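Local coordinates for transferrin binding protein B (Actinobacillus suis, PDB 3PQU) that probably captures host transferrin for iron acquisition, acting as a lipid-anchored receptor on the bacterial outer membrane, at residues I362-K367 / N384-V389; I368-V373 / A390-S395; E133-K136 / P142-F145. All blocks are in the same frame, centred on the assembly; numbering follows the deposited sequence.

Nearest the N terminus, interaction 3 joins strands 133-136 and 142-146 across a five-residue loop, a small two-stranded hairpin in the N-lobe handle. Much later, in the C-lobe handle domain, interactions 1 and 2 each close a loop over 16 intervening residues: segment 362-367 meets 384-389, and the directly following 368-373 meets 390-395. Because their segments alternate, the two contacts cross along the chain. Together they set the hairpin of strands 360-363 and 366-369 against strand 386-393, and they touch where Ile363 packs on Ile368. Interaction 3 remains about 26 Å from interaction 1 and about 33 Å from interaction 2, nearest atoms.

Interaction 1: residues I362-K367 / N384-V389; sequences IIDGQK and NGKTMV
Ile363 points toward strand 386-393, and its CD1 lies 4.5 Å from Met388 CG, a light apolar touch; Ile383, from the neighbouring strand 376-383, also packs on Ile363. One residue on, Asp364 carries the polar half. With CG beside the backbone N and anti to the carbonyl carbon (chi1 -76°), its carboxylate is swung out to where Lys386 can meet it, and the Asp364 and Lys386 side chains cross at about a right angle. Lys386 NZ donates to Asp364 OD2 at 3.2 Å, forming a salt bridge; NZ comes from the syn side, 21° out of the carboxylate plane. The lysine chain bends at chi2 and chi3 to get there. The same oxygen accepts a second hydrogen bond, from a water 2.8 Å from Asp364 OD2, and that water also donates to Asn384 O at 2.6 Å, so charge and backbone are bridged together. Asp364 stands on a beta hairpin with a two-residue type I' turn (Ile363 to Gln366), whose tip faces the neighbouring turn between strands 376-383 and 386-393. Asp364 and Gly365 both have positive phi; at Gly365 a side chain would collide with the carbonyl oxygen before it. At Gln366 the turn is closed by two backbone bonds, Ile363 N to Gln366 O and Gln366 N to Ile363 O, both 2.8 Å.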
loop_
_atom_site.group_PDB
_atom_site.type_symbol
_atom_site.label_atom_id
_atom_site.label_comp_id
_atom_site.label_asym_id
_atom_site.label_seq_id
_atom_site.Cartn_x
_atom_site.Cartn_y
_atom_site.Cartn_z
ATOM N N ILE A 362 -8.628 0.368 4.550
ATOM C CA ILE A 362 -8.291 1.229 3.428
ATOM C C ILE A 362 -9.320 1.025 2.328
ATOM O O ILE A 362 -9.443 -0.064 1.791
ATOM C CB ILE A 362 -6.902 0.910 2.843
ATOM C CG1 ILE A 362 -5.879 0.617 3.950
ATOM C CG2 ILE A 362 -6.453 2.042 1.929
ATOM C CD1 ILE A 362 -5.057 1.818 4.387
ATOM N N ILE A 363 -10.072 2.061 1.992
ATOM C CA ILE A 363 -11.011 1.936 0.893
ATOM C C ILE A 363 -10.877 3.116 -0.051
ATOM O O ILE A 363 -10.993 4.260 0.370
ATOM C CB ILE A 363 -12.450 1.799 1.397
ATOM C CG1 ILE A 363 -12.570 0.562 2.292
ATOM C CG2 ILE A 363 -13.421 1.709 0.228
ATOM C CD1 ILE A 363 -13.980 0.269 2.725
ATOM N N ASP A 364 -10.599 2.827 -1.321
ATOM C CA ASP A 364 -10.448 3.867 -2.330
ATOM C C ASP A 364 -9.470 4.935 -1.882
ATOM O O ASP A 364 -9.698 6.127 -2.109
ATOM C CB ASP A 364 -11.798 4.520 -2.634
ATOM C CG ASP A 364 -12.690 3.648 -3.491
ATOM O OD1 ASP A 364 -12.220 2.595 -3.965
ATOM O OD2 ASP A 364 -13.861 4.029 -3.700
ATOM N N GLY A 365 -8.393 4.516 -1.226
ATOM C CA GLY A 365 -7.369 5.460 -0.827
ATOM C C GLY A 365 -7.688 6.172 0.470
ATOM O O GLY A 365 -6.845 6.887 1.007
ATOM N N GLN A 366 -8.904 5.983 0.975
ATOM C CA GLN A 366 -9.304 6.581 2.249
ATOM C C GLN A 366 -9.068 5.610 3.403
ATOM O O GLN A 366 -9.441 4.440 3.321
ATOM C CB GLN A 366 -10.780 6.993 2.219
ATOM C CG GLN A 366 -11.010 8.483 2.421
ATOM C CD GLN A 366 -12.249 8.784 3.249
ATOM O OE1 GLN A 366 -13.337 8.988 2.709
ATOM N NE2 GLN A 366 -12.087 8.821 4.570
ATOM N N LYS A 367 -8.449 6.096 4.477
ATOM C CA LYS A 367 -8.203 5.274 5.661
ATOM C C LYS A 367 -9.340 5.424 6.671
ATOM O O LYS A 367 -9.570 6.505 7.201
ATOM C CB LYS A 367 -6.872 5.648 6.320
ATOM C CG LYS A 367 -5.635 5.407 5.451
ATOM C CD LYS A 367 -4.363 5.835 6.190
ATOM C CE LYS A 367 -3.100 5.522 5.395
ATOM N NZ LYS A 367 -3.112 6.216 4.071
ATOM N N ASN A 384 -17.599 8.256 -1.658
ATOM C CA ASN A 384 -18.521 8.358 -2.775
ATOM C C ASN A 384 -18.212 7.460 -3.969
ATOM O O ASN A 384 -17.052 7.264 -4.351
ATOM C CB ASN A 384 -18.710 9.821 -3.172
ATOM C CG ASN A 384 -19.256 10.654 -2.026
ATOM O OD1 ASN A 384 -18.595 10.825 -1.000
ATOM N ND2 ASN A 384 -20.471 11.163 -2.188
ATOM N N GLY A 385 -19.279 6.907 -4.534
ATOM C CA GLY A 385 -20.619 7.224 -4.064
ATOM C C GLY A 385 -21.207 6.264 -3.040
ATOM O O GLY A 385 -22.402 6.325 -2.750
ATOM N N LYS A 386 -20.374 5.391 -2.479
ATOM C CA LYS A 386 -20.862 4.334 -1.596
ATOM C C LYS A 386 -20.804 4.706 -0.120
ATOM O O LYS A 386 -19.762 5.107 0.396
ATOM C CB LYS A 386 -20.080 3.039 -1.835
ATOM C CG LYS A 386 -20.216 2.490 -3.245
ATOM C CD LYS A 386 -18.916 1.867 -3.720
ATOM C CE LYS A 386 -17.798 2.900 -3.759
ATOM N NZ LYS A 386 -16.545 2.352 -4.350
ATOM N N THR A 387 -21.934 4.580 0.560
ATOM C CA THR A 387 -21.948 4.757 1.998
ATOM C C THR A 387 -21.522 3.451 2.633
ATOM O O THR A 387 -22.294 2.490 2.691
ATOM C CB THR A 387 -23.331 5.126 2.528
ATOM O OG1 THR A 387 -23.686 6.434 2.067
ATOM C CG2 THR A 387 -23.314 5.123 4.045
ATOM N N MET A 388 -20.281 3.410 3.092
ATOM C CA MET A 388 -19.771 2.204 3.704
ATOM C C MET A 388 -19.927 2.289 5.211
ATOM O O MET A 388 -19.732 3.342 5.821
ATOM C CB MET A 388 -18.306 1.974 3.318
ATOM C CG MET A 388 -18.070 1.903 1.820
ATOM S SD MET A 388 -18.967 0.550 1.035
ATOM C CE MET A 388 -18.390 -0.839 2.007
ATOM N N VAL A 389 -20.306 1.166 5.801
ATOM C CA VAL A 389 -20.358 1.045 7.247
ATOM C C VAL A 389 -19.600 -0.204 7.739
ATOM O O VAL A 389 -19.755 -1.312 7.211
ATOM C CB VAL A 389 -21.809 1.075 7.765
ATOM C CG1 VAL A 389 -22.737 0.406 6.775
ATOM C CG2 VAL A 389 -21.900 0.429 9.138
HETATM O O HOH W 1 -15.519 5.440 -5.385
#

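Interaction 2: residues I368-V373 / A390-S395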
loop_
_atom_site.group_PDB
_atom_site.type_symbol
_atom_site.label_atom_id
_atom_site.label_comp_id
_atom_site.label_asym_id
_atom_site.label_seq_id
_atom_site.Cartn_x
_atom_site.Cartn_y
_atom_site.Cartn_z
ATOM N N ILE A 368 -10.055 4.334 6.931
ATOM C CA ILE A 368 -11.136 4.341 7.916
ATOM C C ILE A 368 -10.630 3.866 9.271
ATOM O O ILE A 368 -10.297 2.686 9.437
ATOM C CB ILE A 368 -12.290 3.428 7.482
ATOM C CG1 ILE A 368 -12.697 3.742 6.043
ATOM C CG2 ILE A 368 -13.494 3.581 8.421
ATOM C CD1 ILE A 368 -13.824 2.881 5.535
ATOM N N ASP A 369 -10.574 4.782 10.234
ATOM C CA ASP A 369 -10.130 4.454 11.586
ATOM C C ASP A 369 -11.135 3.523 12.252
ATOM O O ASP A 369 -12.324 3.826 12.284
ATOM C CB ASP A 369 -9.944 5.725 12.421
ATOM C CG ASP A 369 -9.564 5.434 13.867
ATOM O OD1 ASP A 369 -9.154 4.291 14.181
ATOM O OD2 ASP A 369 -9.672 6.362 14.698
ATOM N N LEU A 370 -10.662 2.392 12.780
ATOM C CA LEU A 370 -11.572 1.392 13.345
ATOM C C LEU A 370 -11.723 1.447 14.867
ATOM O O LEU A 370 -12.564 0.751 15.431
ATOM C CB LEU A 370 -11.137 -0.013 12.941
ATOM C CG LEU A 370 -11.116 -0.319 11.445
ATOM C CD1 LEU A 370 -10.668 -1.768 11.212
ATOM C CD2 LEU A 370 -12.488 -0.069 10.840
ATOM N N ALA A 371 -10.914 2.262 15.533
ATOM C CA ALA A 371 -10.947 2.309 16.985
ATOM C C ALA A 371 -12.113 3.160 17.466
ATOM O O ALA A 371 -12.652 3.975 16.715
ATOM C CB ALA A 371 -9.625 2.834 17.534
ATOM N N GLY A 372 -12.506 2.970 18.718
ATOM C CA GLY A 372 -13.614 3.730 19.265
ATOM C C GLY A 372 -13.732 3.567 20.767
ATOM O O GLY A 372 -12.999 2.789 21.380
ATOM N N VAL A 373 -14.664 4.307 21.356
ATOM C CA VAL A 373 -14.826 4.334 22.802
ATOM C C VAL A 373 -15.460 3.050 23.330
ATOM O O VAL A 373 -15.276 2.702 24.489
ATOM C CB VAL A 373 -15.669 5.560 23.254
ATOM C CG1 VAL A 373 -15.007 6.856 22.795
ATOM C CG2 VAL A 373 -17.096 5.469 22.716
ATOM N N ALA A 390 -18.755 -0.009 8.742
ATOM C CA ALA A 390 -17.950 -1.095 9.287
ATOM C C ALA A 390 -18.159 -1.191 10.788
ATOM O O ALA A 390 -18.192 -0.180 11.492
ATOM C CB ALA A 390 -16.487 -0.879 8.981
ATOM N N VAL A 391 -18.303 -2.413 11.276
ATOM C CA VAL A 391 -18.450 -2.645 12.707
ATOM C C VAL A 391 -17.255 -3.459 13.186
ATOM O O VAL A 391 -17.141 -4.648 12.890
ATOM C CB VAL A 391 -19.762 -3.371 13.013
ATOM C CG1 VAL A 391 -19.896 -3.628 14.507
ATOM C CG2 VAL A 391 -20.943 -2.552 12.501
ATOM N N ALA A 392 -16.362 -2.811 13.923
ATOM C CA ALA A 392 -15.063 -3.398 14.245
ATOM C C ALA A 392 -14.923 -3.768 15.721
ATOM O O ALA A 392 -15.302 -2.998 16.603
ATOM C CB ALA A 392 -13.953 -2.455 13.836
ATOM N N CYS A 393 -14.360 -4.948 15.969
ATOM C CA CYS A 393 -14.091 -5.444 17.314
ATOM C C CYS A 393 -12.596 -5.749 17.419
ATOM O O CYS A 393 -11.978 -6.053 16.402
ATOM C CB CYS A 393 -14.886 -6.728 17.525
ATOM S SG CYS A 393 -15.132 -7.168 19.239
ATOM N N CYS A 394 -11.987 -5.658 18.605
ATOM C CA CYS A 394 -12.602 -5.160 19.838
ATOM C C CYS A 394 -11.623 -4.226 20.537
ATOM O O CYS A 394 -10.433 -4.208 20.224
ATOM C CB CYS A 394 -12.897 -6.302 20.813
ATOM S SG CYS A 394 -13.405 -7.843 20.067
ATOM N N SER A 395 -12.120 -3.489 21.524
ATOM C CA SER A 395 -11.306 -2.510 22.239
ATOM C C SER A 395 -10.160 -3.145 23.021
ATOM O O SER A 395 -9.172 -2.479 23.324
ATOM C CB SER A 395 -12.171 -1.688 23.187
ATOM O OG SER A 395 -12.721 -2.521 24.187
HETATM O O HOH W 2 -13.460 -0.870 17.245
#
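In the C-lobe handle domain, the chain leaving the small hairpin of strands 360-363 and 366-369 passes over one face of strand 386-393, and Leu370 settles there on Ala390 and Ala392. These two alanines, separated by Val391, point toward the passing chain, while Val391 itself points away. Leu370 CB comes to 3.8 Å from Ala392 CB, the closest side-chain approach. A chi1 of -61° sets the leucine CG opposite its own carbonyl carbon and lays the isobutyl group along the strand, where Leu370 CD2 lies 4.1 Å from Ala392 CB and 4.5 Å from Ala390 CB. Leu361 of the hairpin touches both Leu370 and Ala390, and all three residues of the contact are buried.

Just before Leu370, Asp369 turns back on the chain: its OD1 accepts from Ala371 N at 3.0 Å, an Asx turn with a nearly straight bond (170°) that approaches from above the carboxylate plane. It shapes the chain where strand 366-369 ends. Leu370 O and Ala392 O, both acceptors, are joined by a water that donates to each, 2.6 Å from Leu370 O and 2.9 Å from Ala392 O.

Strand 386-393 ends in a vicinal disulfide: Cys393 and Cys394 are adjacent, bonded through their SG atoms at 2.0 Å and linked by a cis peptide, which closes an eight-membered ring. Their side chains point away from Leu370, and Phe375 packs on both. Backbone bonding of Leu370 and Ala392 goes to Ser359 and Asn377 instead, so the two segments are joined by methyl and methylene surfaces and a water bridge rather than by direct strand pairing; the short alanine side chains let the leucine come close to the strand.

Interaction 3: residues E133-K136 / P142-F145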
loop_
_atom_site.group_PDB
_atom_site.type_symbol
_atom_site.label_atom_id
_atom_site.label_comp_id
_atom_site.label_asym_id
_atom_site.label_seq_id
_atom_site.Cartn_x
_atom_site.Cartn_y
_atom_site.Cartn_z
ATOM N N GLU A 133 -1.749 25.732 -23.131
ATOM C CA GLU A 133 -2.914 26.172 -22.363
ATOM C C GLU A 133 -2.976 27.686 -22.372
ATOM O O GLU A 133 -2.070 28.362 -21.875
ATOM C CB GLU A 133 -2.869 25.668 -20.911
ATOM C CG GLU A 133 -4.096 26.091 -20.092
ATOM C CD GLU A 133 -3.965 25.784 -18.601
ATOM O OE1 GLU A 133 -5.001 25.730 -17.900
ATOM O OE2 GLU A 133 -2.827 25.604 -18.131
ATOM N N ILE A 134 -4.036 28.204 -22.974
ATOM C CA ILE A 134 -4.295 29.631 -22.970
ATOM C C ILE A 134 -5.667 29.857 -22.377
ATOM O O ILE A 134 -6.655 29.337 -22.880
ATOM C CB ILE A 134 -4.253 30.216 -24.387
ATOM C CG1 ILE A 134 -2.832 30.118 -24.960
ATOM C CG2 ILE A 134 -4.710 31.660 -24.375
ATOM C CD1 ILE A 134 -2.728 30.534 -26.409
ATOM N N VAL A 135 -5.719 30.616 -21.289
ATOM C CA VAL A 135 -6.989 30.985 -20.679
ATOM C C VAL A 135 -7.231 32.491 -20.730
ATOM O O VAL A 135 -6.367 33.290 -20.359
ATOM C CB VAL A 135 -7.052 30.529 -19.213
ATOM C CG1 VAL A 135 -8.418 30.829 -18.618
ATOM C CG2 VAL A 135 -6.722 29.049 -19.102
ATOM N N LYS A 136 -8.415 32.874 -21.197
ATOM C CA LYS A 136 -8.790 34.279 -21.289
ATOM C C LYS A 136 -9.914 34.617 -20.307
ATOM O O LYS A 136 -10.682 33.743 -19.905
ATOM C CB LYS A 136 -9.203 34.619 -22.717
ATOM C CG LYS A 136 -8.079 34.499 -23.729
ATOM C CD LYS A 136 -8.628 34.474 -25.145
ATOM C CE LYS A 136 -7.542 34.762 -26.166
ATOM N NZ LYS A 136 -8.099 34.880 -27.546
ATOM N N PRO A 142 -5.884 37.314 -22.121
ATOM C CA PRO A 142 -5.180 36.067 -21.763
ATOM C C PRO A 142 -4.375 36.241 -20.485
ATOM O O PRO A 142 -3.395 36.995 -20.492
ATOM C CB PRO A 142 -4.201 35.860 -22.932
ATOM C CG PRO A 142 -4.463 36.985 -23.914
ATOM C CD PRO A 142 -5.147 38.071 -23.140
ATOM N N TYR A 143 -4.770 35.564 -19.412
ATOM C CA TYR A 143 -4.075 35.690 -18.129
ATOM C C TYR A 143 -3.360 34.393 -17.739
ATOM O O TYR A 143 -2.640 34.307 -16.729
ATOM C CB TYR A 143 -5.048 36.142 -17.036
ATOM C CG TYR A 143 -6.159 35.158 -16.715
ATOM C CD1 TYR A 143 -6.061 34.325 -15.624
ATOM C CD2 TYR A 143 -7.312 35.085 -17.490
ATOM C CE1 TYR A 143 -7.059 33.441 -15.300
ATOM C CE2 TYR A 143 -8.322 34.188 -17.175
ATOM C CZ TYR A 143 -8.187 33.377 -16.077
ATOM O OH TYR A 143 -9.170 32.482 -15.743
ATOM N N ILE A 144 -3.555 33.369 -18.550
ATOM C CA ILE A 144 -2.771 32.147 -18.409
ATOM C C ILE A 144 -2.249 31.717 -19.781
ATOM O O ILE A 144 -3.007 31.598 -20.751
ATOM C CB ILE A 144 -3.580 31.005 -17.764
ATOM C CG1 ILE A 144 -3.992 31.375 -16.342
ATOM C CG2 ILE A 144 -2.768 29.697 -17.738
ATOM C CD1 ILE A 144 -4.544 30.208 -15.562
ATOM N N PHE A 145 -0.940 31.529 -19.860
ATOM C CA PHE A 145 -0.316 30.999 -21.056
ATOM C C PHE A 145 0.844 30.105 -20.694
ATOM O O PHE A 145 1.881 30.591 -20.251
ATOM C CB PHE A 145 0.179 32.115 -21.975
ATOM C CG PHE A 145 0.961 31.603 -23.155
ATOM C CD1 PHE A 145 0.527 30.483 -23.854
ATOM C CD2 PHE A 145 2.129 32.227 -23.561
ATOM C CE1 PHE A 145 1.245 29.990 -24.937
ATOM C CE2 PHE A 145 2.857 31.741 -24.648
ATOM C CZ PHE A 145 2.415 30.626 -25.336
#
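Val135 and Ile144 hold the two strands together: Val135 N donates to Ile144 O at 2.9 Å, with the N-H pointing well at the oxygen (159°). In return, Val135 O accepts two N-H groups. Tyr143 N reaches it at 2.9 Å, nearly in line with the carbonyl bond, whereas Ile144 N, at 3.3 Å from Val135 O, adds a weak bond. A CA-H contact from Pro142 is a third approach to this oxygen. Two consecutive residues, Tyr143 and Ile144, thus face a single residue on the other strand, the definition of a classic beta bulge, and the register slips by one between Val135 and Lys136. The bulge belongs to the hairpin of strands 133-136 and 142-146 in the N-lobe handle, where Asn52 bonds through its side chain to Tyr143 O and Phe145 N.

Packing then spreads to both faces. On one, Val135 and Ile144 lie side by side pointing the same way, their CB atoms 3.8 Å apart. Tyr143 is swung over beside them: with CG between its backbone N and carbonyl carbon (chi1 64°), the ring reaches across the strand pair, and Val135 CG1 sits 3.6 Å from Tyr143 CZ. The edge of that ring approaches the backbone of the next residue, where Tyr143 CE2 lies 3.5 Å from Lys136 C. On the other face Ile134 and Phe145 run alongside each other, Ile134 CG1 meeting Phe145 CD1 at 3.6 Å, while Glu133 O lies near the plane of the phenyl ring, at its edge. Lys136 CG lies 3.8 Å from Pro142 CA, at the end of the strand pair nearest the connecting loop.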